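Local coordinates for protein galactose mutarotase related enzyme (Lactobacillus casei, PDB 3Q1N) that probably binds carbohydrates and may act as an isomerase, as members of the aldose 1-epimerase (mutarotase) family do, at residues Pro237-Trp242 with Val254-Gly259; Gln171-Gly176 with Leu207-Asn212; Ser213-Ala218 with Leu231-Phe236. All blocks are in the same frame, centred on the assembly; numbering follows the deposited sequence. Where two conformers were deposited one is given.

Contact 1 of 3, residues Pro237-Trp242 with Val254-Gly259. With EDO (1,2-ethanediol), chain J; EDO (1,2-ethanediol), chain N.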
loop_
_atom_site.group_PDB
_atom_site.type_symbol
_atom_site.label_atom_id
_atom_site.label_comp_id
_atom_site.label_asym_id
_atom_site.label_seq_id
_atom_site.Cartn_x
_atom_site.Cartn_y
_atom_site.Cartn_z
ATOM N N PRO A 237 -10.460 0.762 2.358
ATOM C CA PRO A 237 -11.255 -0.285 3.000
ATOM C C PRO A 237 -10.438 -1.379 3.637
ATOM O O PRO A 237 -10.879 -1.973 4.618
ATOM C CB PRO A 237 -12.142 -0.826 1.873
ATOM C CG PRO A 237 -11.455 -0.441 0.616
ATOM C CD PRO A 237 -10.730 0.877 0.915
ATOM N N TYR A 238 -9.243 -1.661 3.126
ATOM C CA TYR A 238 -8.460 -2.792 3.680
ATOM C C TYR A 238 -7.047 -2.332 4.034
ATOM O O TYR A 238 -6.612 -1.261 3.598
ATOM C CB TYR A 238 -8.439 -3.959 2.676
ATOM C CG TYR A 238 -9.801 -4.273 2.120
ATOM C CD1 TYR A 238 -10.818 -4.659 2.952
ATOM C CD2 TYR A 238 -10.084 -4.106 0.753
ATOM C CE1 TYR A 238 -12.065 -4.917 2.489
ATOM C CE2 TYR A 238 -11.374 -4.392 0.271
ATOM C CZ TYR A 238 -12.327 -4.826 1.164
ATOM O OH TYR A 238 -13.619 -5.099 0.775
ATOM N N LEU A 239 -6.352 -3.142 4.841
ATOM C CA LEU A 239 -5.047 -2.797 5.381
ATOM C C LEU A 239 -4.246 -4.058 5.505
ATOM O O LEU A 239 -4.680 -4.983 6.209
ATOM C CB LEU A 239 -5.171 -2.117 6.757
ATOM C CG LEU A 239 -3.861 -1.528 7.308
ATOM C CD1 LEU A 239 -3.327 -0.390 6.423
ATOM C CD2 LEU A 239 -4.074 -1.031 8.778
ATOM N N THR A 240 -3.080 -4.103 4.873
ATOM C CA THR A 240 -2.327 -5.344 4.784
ATOM C C THR A 240 -0.991 -5.266 5.517
ATOM O O THR A 240 -0.267 -4.288 5.395
ATOM C CB THR A 240 -2.113 -5.731 3.326
ATOM O OG1 THR A 240 -3.398 -5.972 2.735
ATOM C CG2 THR A 240 -1.263 -6.984 3.183
ATOM N N ILE A 241 -0.689 -6.312 6.288
ATOM C CA ILE A 241 0.588 -6.426 6.978
ATOM C C ILE A 241 1.404 -7.513 6.283
ATOM O O ILE A 241 0.876 -8.592 5.969
ATOM C CB ILE A 241 0.400 -6.778 8.463
ATOM C CG1 ILE A 241 -0.601 -5.820 9.130
ATOM C CG2 ILE A 241 1.750 -6.737 9.209
ATOM C CD1 ILE A 241 -2.073 -6.319 9.115
ATOM N N TRP A 242 2.677 -7.225 6.033
ATOM C CA TRP A 242 3.587 -8.139 5.293
ATOM C C TRP A 242 5.033 -7.965 5.727
ATOM O O TRP A 242 5.478 -6.866 5.989
ATOM C CB TRP A 242 3.483 -7.906 3.770
ATOM C CG TRP A 242 4.492 -8.673 3.005
ATOM C CD1 TRP A 242 4.507 -10.026 2.757
ATOM C CD2 TRP A 242 5.687 -8.156 2.439
ATOM N NE1 TRP A 242 5.634 -10.365 2.055
ATOM C CE2 TRP A 242 6.367 -9.232 1.834
ATOM C CE3 TRP A 242 6.241 -6.868 2.357
ATOM C CZ2 TRP A 242 7.587 -9.066 1.170
ATOM C CZ3 TRP A 242 7.417 -6.697 1.684
ATOM C CH2 TRP A 242 8.092 -7.803 1.100
ATOM N N VAL A 254 2.961 -2.053 6.206
ATOM C CA VAL A 254 1.581 -1.830 6.639
ATOM C C VAL A 254 0.978 -1.023 5.517
ATOM O O VAL A 254 1.351 0.134 5.307
ATOM C CB VAL A 254 1.492 -1.116 8.017
ATOM C CG1 VAL A 254 -0.002 -1.074 8.457
ATOM C CG2 VAL A 254 2.372 -1.846 9.084
ATOM N N GLU A 255 0.084 -1.665 4.750
ATOM C CA GLU A 255 -0.211 -1.285 3.388
ATOM C C GLU A 255 -1.677 -0.949 3.170
ATOM O O GLU A 255 -2.535 -1.844 3.179
ATOM C CB GLU A 255 0.201 -2.428 2.456
ATOM C CG GLU A 255 1.609 -3.039 2.714
ATOM C CD GLU A 255 1.832 -4.322 1.944
ATOM O OE1 GLU A 255 0.909 -4.757 1.214
ATOM O OE2 GLU A 255 2.923 -4.929 2.067
ATOM N N PRO A 256 -1.990 0.343 3.002
ATOM C CA PRO A 256 -3.378 0.689 2.736
ATOM C C PRO A 256 -3.819 0.175 1.356
ATOM O O PRO A 256 -3.147 0.474 0.366
ATOM C CB PRO A 256 -3.377 2.224 2.811
ATOM C CG PRO A 256 -2.193 2.591 3.676
ATOM C CD PRO A 256 -1.167 1.548 3.283
ATOM N N PHE A 257 -4.946 -0.540 1.317
ATOM C CA PHE A 257 -5.486 -1.159 0.081
ATOM C C PHE A 257 -6.891 -0.632 -0.225
ATOM O O PHE A 257 -7.833 -0.800 0.593
ATOM C CB PHE A 257 -5.633 -2.692 0.206
ATOM C CG PHE A 257 -4.363 -3.533 -0.027
ATOM C CD1 PHE A 257 -3.090 -3.002 -0.114
ATOM C CD2 PHE A 257 -4.498 -4.899 -0.109
ATOM C CE1 PHE A 257 -1.979 -3.833 -0.303
ATOM C CE2 PHE A 257 -3.402 -5.707 -0.298
ATOM C CZ PHE A 257 -2.159 -5.199 -0.392
ATOM N N ASP A 258 -7.045 -0.030 -1.406
ATOM C CA ASP A 258 -8.378 0.180 -2.019
ATOM C C ASP A 258 -8.554 -0.826 -3.166
ATOM O O ASP A 258 -8.609 -0.463 -4.318
ATOM C CB ASP A 258 -8.526 1.627 -2.500
ATOM C CG ASP A 258 -9.936 1.949 -2.980
ATOM O OD1 ASP A 258 -10.902 1.253 -2.569
ATOM O OD2 ASP A 258 -10.068 2.931 -3.767
ATOM N N GLY A 259 -8.626 -2.105 -2.785
ATOM C CA GLY A 259 -8.677 -3.220 -3.705
ATOM C C GLY A 259 -8.050 -4.415 -3.018
ATOM O O GLY A 259 -7.691 -4.362 -1.842
HETATM C C1 EDO J . 2.201 -7.748 0.423
HETATM O O1 EDO J . 1.289 -6.949 -0.354
HETATM C C2 EDO J . 3.163 -8.545 -0.430
HETATM O O2 EDO J . 3.967 -7.687 -1.271
HETATM C C1 EDO N . -14.131 1.809 -1.263
HETATM O O1 EDO N . -13.731 0.903 -2.313
HETATM C C2 EDO N . -14.661 3.090 -1.877
HETATM O O2 EDO N . -13.568 3.949 -2.181
#
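Thr240 holds OG1 anti to its own carbonyl carbon (chi1 -63°), which lays this hydroxyl over one face of the Phe257 ring. OG1 sits 3.0 Å from Phe257 CE2, displaced toward the rim. Thr240 CB also approaches the face, 4.0 Å from the Phe257 ring centroid, in a CH-pi contact. The hydroxyl is buried and finds no hydrogen-bond partner. Glu255 turns CG beside its backbone N (chi1 -47°) and then runs extended. Its carboxylate thereby reaches between Thr240 and Trp242. Thr240 CG2 is 3.7 Å from Glu255 OE1, while Trp242 CB is 3.5 Å from Glu255 OE2. The Trp242 ring and the carboxylate are turned 56° apart.

An ethanediol molecule lies over one face of the Trp242 ring. Its O1 donates a hydrogen bond of 2.7 Å to Glu255 OE1 and lies at the edge of the Phe257 ring. The same ethanediol is also hydrogen-bonded to His143 NE2.

The backbones are held by two reciprocal pairs of hydrogen bonds, Tyr238 with Phe257 and Thr240 with Glu255. On the other face of the sheet, Leu239 CD1 packs 4.0 Å from Val254 CG1, and this side meets Leu231. At the far end the edge of the Tyr238 ring meets Gly259 O, 3.5 Å from Tyr238 CD2.

This is an antiparallel beta hairpin, 238-242 with 251-258, in the beta-sandwich of the mutarotase-like fold. The ethanediol, probably from the crystallisation liquor, may mark a pocket here, perhaps the one that holds sugar in this family.

Contact 2 of 3, residues Gln171-Gly176 with Leu207-Asn212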
loop_
_atom_site.group_PDB
_atom_site.type_symbol
_atom_site.label_atom_id
_atom_site.label_comp_id
_atom_site.label_asym_id
_atom_site.label_seq_id
_atom_site.Cartn_x
_atom_site.Cartn_y
_atom_site.Cartn_z
ATOM N N GLN A 171 -10.674 -9.505 11.424
ATOM C CA GLN A 171 -10.737 -10.590 10.448
ATOM C C GLN A 171 -9.752 -10.315 9.313
ATOM O O GLN A 171 -9.417 -9.142 9.033
ATOM C CB GLN A 171 -12.179 -10.747 9.912
ATOM C CG GLN A 171 -13.224 -11.178 10.978
ATOM C CD GLN A 171 -13.133 -12.650 11.347
ATOM O OE1 GLN A 171 -13.575 -13.522 10.586
ATOM N NE2 GLN A 171 -12.568 -12.942 12.523
ATOM N N ARG A 172 -9.260 -11.397 8.695
ATOM C CA ARG A 172 -8.423 -11.291 7.512
ATOM C C ARG A 172 -9.025 -12.067 6.353
ATOM O O ARG A 172 -9.790 -13.033 6.555
ATOM C CB ARG A 172 -7.027 -11.845 7.765
ATOM C CG ARG A 172 -7.008 -13.329 7.899
ATOM C CD ARG A 172 -5.708 -13.850 8.306
ATOM N NE ARG A 172 -4.708 -13.770 7.247
ATOM C CZ ARG A 172 -3.556 -14.438 7.290
ATOM N NH1 ARG A 172 -3.296 -15.254 8.313
ATOM N NH2 ARG A 172 -2.669 -14.320 6.307
ATOM N N PHE A 173 -8.687 -11.647 5.152
ATOM C CA PHE A 173 -9.014 -12.416 3.964
ATOM C C PHE A 173 -8.173 -13.685 3.924
ATOM O O PHE A 173 -6.960 -13.641 4.055
ATOM C CB PHE A 173 -8.796 -11.613 2.698
ATOM C CG PHE A 173 -9.810 -10.564 2.493
ATOM C CD1 PHE A 173 -11.034 -10.900 1.898
ATOM C CD2 PHE A 173 -9.632 -9.290 2.941
ATOM C CE1 PHE A 173 -12.014 -9.953 1.694
ATOM C CE2 PHE A 173 -10.627 -8.345 2.784
ATOM C CZ PHE A 173 -11.812 -8.678 2.149
ATOM N N GLY A 174 -8.809 -14.824 3.776
ATOM C CA GLY A 174 -8.060 -16.049 3.633
ATOM C C GLY A 174 -7.156 -16.056 2.400
ATOM O O GLY A 174 -7.517 -15.553 1.348
ATOM N N ILE A 175 -5.965 -16.633 2.571
ATOM C CA ILE A 175 -4.939 -16.706 1.516
ATOM C C ILE A 175 -4.738 -18.150 1.026
ATOM O O ILE A 175 -4.695 -19.098 1.822
ATOM C CB ILE A 175 -3.588 -16.184 2.039
ATOM C CG1 ILE A 175 -3.755 -14.748 2.555
ATOM C CG2 ILE A 175 -2.506 -16.293 0.943
ATOM C CD1 ILE A 175 -4.326 -13.744 1.575
ATOM N N GLY A 176 -4.615 -18.310 -0.290
ATOM C CA GLY A 176 -4.287 -19.595 -0.888
ATOM C C GLY A 176 -4.467 -19.580 -2.400
ATOM O O GLY A 176 -5.536 -19.163 -2.892
ATOM N N LEU A 207 0.942 -12.484 3.392
ATOM C CA LEU A 207 0.285 -11.224 3.691
ATOM C C LEU A 207 -1.029 -11.406 4.515
ATOM O O LEU A 207 -1.799 -12.353 4.290
ATOM C CB LEU A 207 0.003 -10.485 2.384
ATOM C CG LEU A 207 -1.099 -10.971 1.437
ATOM C CD1 LEU A 207 -1.251 -9.957 0.315
ATOM C CD2 LEU A 207 -0.848 -12.397 0.868
ATOM N N VAL A 208 -1.225 -10.528 5.509
ATOM C CA VAL A 208 -2.413 -10.490 6.354
ATOM C C VAL A 208 -3.259 -9.269 5.973
ATOM O O VAL A 208 -2.918 -8.126 6.270
ATOM C CB VAL A 208 -2.018 -10.416 7.860
ATOM C CG1 VAL A 208 -3.285 -10.326 8.776
ATOM C CG2 VAL A 208 -1.167 -11.665 8.252
ATOM N N ILE A 209 -4.336 -9.515 5.250
ATOM C CA ILE A 209 -5.204 -8.438 4.755
ATOM C C ILE A 209 -6.394 -8.241 5.688
ATOM O O ILE A 209 -7.319 -9.037 5.671
ATOM C CB ILE A 209 -5.739 -8.729 3.332
ATOM C CG1 ILE A 209 -4.624 -9.163 2.399
ATOM C CG2 ILE A 209 -6.466 -7.479 2.804
ATOM C CD1 ILE A 209 -5.138 -9.702 1.025
ATOM N N LEU A 210 -6.370 -7.202 6.508
ATOM C CA LEU A 210 -7.473 -6.935 7.437
ATOM C C LEU A 210 -8.719 -6.498 6.687
ATOM O O LEU A 210 -8.685 -5.579 5.840
ATOM C CB LEU A 210 -7.101 -5.832 8.453
ATOM C CG LEU A 210 -5.850 -6.095 9.283
ATOM C CD1 LEU A 210 -5.647 -4.915 10.252
ATOM C CD2 LEU A 210 -5.942 -7.380 10.072
ATOM N N ALA A 211 -9.819 -7.163 7.009
ATOM C CA ALA A 211 -11.092 -6.985 6.338
ATOM C C ALA A 211 -11.977 -5.926 6.978
ATOM O O ALA A 211 -13.010 -5.567 6.390
ATOM C CB ALA A 211 -11.830 -8.309 6.292
ATOM N N ASN A 212 -11.593 -5.418 8.156
ATOM C CA ASN A 212 -12.458 -4.521 8.929
ATOM C C ASN A 212 -12.375 -3.088 8.411
ATOM O O ASN A 212 -11.503 -2.313 8.803
ATOM C CB ASN A 212 -12.132 -4.605 10.440
ATOM C CG ASN A 212 -12.121 -6.015 10.965
ATOM O OD1 ASN A 212 -11.210 -6.763 10.681
ATOM N ND2 ASN A 212 -13.092 -6.363 11.818
HETATM O O HOH W 1 -4.844 -12.275 4.762
#
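Arg172 and Val208 cross at about a right angle where strand 171-175 meets strand 208-210 of the mutarotase-like beta-sandwich. The strands share a single beta bridge, Arg172 with Leu210, and diverge from there. Their axes run 134° apart. Strand 171-175 pairs on its other side with 184-187, and 208-210 pairs with 238-242.

The Arg172 side chain bends at chi3 (-72°), which lays its guanidinium along the neighbouring strand toward Leu207. Val208 CG2 then lies over one face of that group, 3.6 Å from Arg172 NH2. The same nitrogen donates to Leu207 O, which is tilted 17° from the guanidinium plane. Arg172 thus takes an aliphatic contact on a face and polar partners round its edge.

Phe173 points toward the other strand and crosses Ile209 obliquely. Its CD2 touches Ile209 CG2 at 3.6 Å, and its CE2 reaches Ala211 CB at 3.7 Å. The same ring makes an edge-to-face contact with Tyr238. Ile175 lies at about a right angle to Leu207, with Ile175 CD1 3.8 Å from Leu207 CD2. Ile209 meets both neighbours with different branches, CG2 against Phe173 and CD1 against Ile175 CD1 (4.2 Å).

The backbones are joined by Phe173 N to Ile209 O and Ala211 N to Gln171 O. Beyond the bridge, a side chain takes over. Asn212 OD1 accepts from Gln171 N at 2.9 Å, in plane and on a lone pair. Asn212 ND2 donates to Pro169 O.

A water bridges the strands where they part. It accepts from Arg172 NE and from Ile209 N (2.8 Å), and it donates to Leu207 O and to Phe173 O, the last only 2.6 Å from the water oxygen.

Contact 3 of 3, residues Ser213-Ala218 with Leu231-Phe236. With EDO (1,2-ethanediol), chain S; EDO (1,2-ethanediol), chain R.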
loop_
_atom_site.group_PDB
_atom_site.type_symbol
_atom_site.label_atom_id
_atom_site.label_comp_id
_atom_site.label_asym_id
_atom_site.label_seq_id
_atom_site.Cartn_x
_atom_site.Cartn_y
_atom_site.Cartn_z
ATOM N N SER A 213 -13.311 -2.710 7.528
ATOM C CA SER A 213 -13.196 -1.430 6.817
ATOM C C SER A 213 -13.463 -0.200 7.647
ATOM O O SER A 213 -13.149 0.919 7.222
ATOM C CB SER A 213 -14.101 -1.427 5.587
ATOM O OG SER A 213 -13.756 -2.498 4.748
ATOM N N GLU A 214 -14.041 -0.383 8.828
ATOM C CA GLU A 214 -14.340 0.727 9.693
ATOM C C GLU A 214 -13.115 1.360 10.372
ATOM O O GLU A 214 -13.239 2.426 11.004
ATOM C CB GLU A 214 -15.301 0.286 10.784
ATOM C CG GLU A 214 -14.724 -0.699 11.843
ATOM C CD GLU A 214 -14.962 -2.177 11.508
ATOM O OE1 GLU A 214 -15.027 -2.550 10.292
ATOM O OE2 GLU A 214 -15.043 -2.978 12.474
ATOM N N ILE A 215 -11.967 0.686 10.304
ATOM C CA ILE A 215 -10.752 1.209 10.952
ATOM C C ILE A 215 -10.355 2.578 10.425
ATOM O O ILE A 215 -10.316 2.818 9.215
ATOM C CB ILE A 215 -9.551 0.221 10.803
ATOM C CG1 ILE A 215 -9.885 -1.086 11.530
ATOM C CG2 ILE A 215 -8.226 0.872 11.363
ATOM C CD1 ILE A 215 -8.911 -2.269 11.188
ATOM N N ALA A 216 -10.088 3.483 11.353
ATOM C CA ALA A 216 -9.691 4.836 11.018
ATOM C C ALA A 216 -8.210 5.057 11.255
ATOM O O ALA A 216 -7.581 5.788 10.503
ATOM C CB ALA A 216 -10.496 5.819 11.865
ATOM N N LYS A 217 -7.678 4.433 12.305
ATOM C CA LYS A 217 -6.270 4.570 12.652
ATOM C C LYS A 217 -5.672 3.233 12.990
ATOM O O LYS A 217 -6.323 2.396 13.615
ATOM C CB LYS A 217 -6.077 5.539 13.810
ATOM C CG LYS A 217 -6.572 6.948 13.478
ATOM C CD LYS A 217 -5.828 7.956 14.348
ATOM C CE LYS A 217 -6.369 9.344 14.179
ATOM N NZ LYS A 217 -5.551 10.312 14.940
ATOM N N ALA A 218 -4.449 3.025 12.525
ATOM C CA ALA A 218 -3.715 1.785 12.784
ATOM C C ALA A 218 -2.272 2.177 13.160
ATOM O O ALA A 218 -1.571 2.854 12.386
ATOM C CB ALA A 218 -3.733 0.886 11.560
ATOM N N LEU A 231 -1.099 5.109 10.883
ATOM C CA LEU A 231 -1.726 5.330 9.580
ATOM C C LEU A 231 -3.169 5.761 9.759
ATOM O O LEU A 231 -3.936 5.126 10.474
ATOM C CB LEU A 231 -1.661 4.080 8.707
ATOM C CG LEU A 231 -0.286 3.548 8.324
ATOM C CD1 LEU A 231 -0.375 2.375 7.342
ATOM C CD2 LEU A 231 0.664 4.611 7.749
ATOM N N ASP A 232 -3.513 6.919 9.201
ATOM C CA ASP A 232 -4.882 7.415 9.183
ATOM C C ASP A 232 -5.453 6.979 7.831
ATOM O O ASP A 232 -5.051 7.478 6.804
ATOM C CB ASP A 232 -4.914 8.944 9.323
ATOM C CG ASP A 232 -4.285 9.431 10.650
ATOM O OD1 ASP A 232 -3.937 8.609 11.521
ATOM O OD2 ASP A 232 -4.100 10.640 10.796
ATOM N N ILE A 233 -6.361 6.017 7.846
ATOM C CA ILE A 233 -6.736 5.283 6.600
ATOM C C ILE A 233 -8.244 5.009 6.486
ATOM O O ILE A 233 -8.664 4.023 5.889
ATOM C CB ILE A 233 -5.873 3.979 6.474
ATOM C CG1 ILE A 233 -5.747 3.274 7.810
ATOM C CG2 ILE A 233 -4.480 4.335 5.973
ATOM C CD1 ILE A 233 -6.994 2.722 8.344
ATOM N N SER A 234 -9.086 5.912 6.976
ATOM C CA SER A 234 -10.548 5.713 6.882
ATOM C C SER A 234 -10.980 5.499 5.436
ATOM O O SER A 234 -11.924 4.753 5.169
ATOM C CB SER A 234 -11.329 6.899 7.457
ATOM O OG SER A 234 -11.166 7.029 8.862
ATOM N N ASP A 235 -10.323 6.188 4.501
ATOM C CA ASP A 235 -10.683 6.097 3.084
ATOM C C ASP A 235 -10.362 4.755 2.424
ATOM O O ASP A 235 -10.869 4.466 1.325
ATOM C CB ASP A 235 -9.963 7.189 2.260
ATOM C CG ASP A 235 -10.494 8.595 2.494
ATOM O OD1 ASP A 235 -11.477 8.791 3.242
ATOM O OD2 ASP A 235 -9.894 9.555 1.953
ATOM N N PHE A 236 -9.469 3.970 3.018
ATOM C CA PHE A 236 -8.978 2.728 2.423
ATOM C C PHE A 236 -9.704 1.570 3.109
ATOM O O PHE A 236 -9.600 1.427 4.320
ATOM C CB PHE A 236 -7.454 2.614 2.584
ATOM C CG PHE A 236 -6.677 3.497 1.651
ATOM C CD1 PHE A 236 -6.485 4.844 1.925
ATOM C CD2 PHE A 236 -6.197 3.003 0.465
ATOM C CE1 PHE A 236 -5.803 5.650 1.044
ATOM C CE2 PHE A 236 -5.523 3.778 -0.413
ATOM C CZ PHE A 236 -5.345 5.159 -0.136
HETATM C C1 EDO S . -8.652 8.366 9.292
HETATM O O1 EDO S . -8.039 8.645 10.583
HETATM C C2 EDO S . -7.895 9.001 8.118
HETATM O O2 EDO S . -8.601 9.414 6.955
HETATM C C1 EDO R . -10.856 13.201 -0.458
HETATM O O1 EDO R . -9.423 13.277 -0.515
HETATM C C2 EDO R . -11.267 11.958 0.330
HETATM O O2 EDO R . -10.664 11.977 1.635
HETATM O O HOH W 2 -13.563 3.752 7.333
HETATM O O HOH W 3 -13.264 5.175 9.496
HETATM O O HOH W 4 -10.295 1.681 6.803
#
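The aliphatic chain of Lys217 lies on one side of the Asp232 carboxylate plane, offset from its centre. Lys217 CD is 3.5 Å from Asp232 OD1, and the two side chains lie alongside each other, pointing the same way. O1 of an ethanediol molecule sits on that same side of the carboxylate plane. Lys217 is extended beyond CG, which keeps its length beside the carboxylate. Lys217 NZ stays 4.1 Å from Asp232 OD1, beyond a salt bridge. Its salt bridge is with Glu292 on strand 284-293.

These residues belong to the hairpin of strands 217-221 and 229-232. Ala218 and Leu231 form a hydrogen-bonded pair, with Leu231 N to Ala218 O at 2.8 Å. Lys217 and Asp232 form the next, non-hydrogen-bonded pair, and Ile233 N then donates to Ala216 O. Ala216 and Lys217 both face Glu164 of strand 160-164, a classic beta bulge.

Next to the strand ends, Ile215 and Ile233 run side by side. Ile233 CG1 is wedged between its own backbone N and carbonyl carbon (chi1 42°). This swings Ile233 CD1 to 3.7 Å from Ile215 CG2.

A type I turn, Ile233 to Phe236, leads the second segment away. Water links the segments there. One water donates to both Ser213 O and Ser234 O, at 2.9 Å each. Another lies between Ile215 O and Phe236 O, though how its protons are shared is not fully decided.

The chemistry changes along the contact: direct backbone bonds hold the strand end, whereas water serves carbonyl groups of the loop. Asp232 and Lys217 both lie close to Glu292. Lys217 would therefore be expected to offset two neighbouring negative charges rather than one.

How the contacts relate
The chain closes contact 2 first, then contact 3, then contact 1. Contact 1 lies nearest the middle of the protein. The centres of contacts 1 and 2 are about 9 Å apart. Those of contacts 1 and 3 are about 10 Å apart, and those of contacts 2 and 3 about 15 Å. Strand 238-242 of contact 1 pairs with strand 208-210 of contact 2 in one sheet, through Leu239 O to Leu210 N and Ile241 N to Val208 O. Contact 3 belongs to another sheet, which packs on contact 1 through Ala218 and Leu231. Ser213 OG also meets Pro237 O. The hairpin beside a possible sugar pocket is thus backed by a second sheet and continued through contact 2.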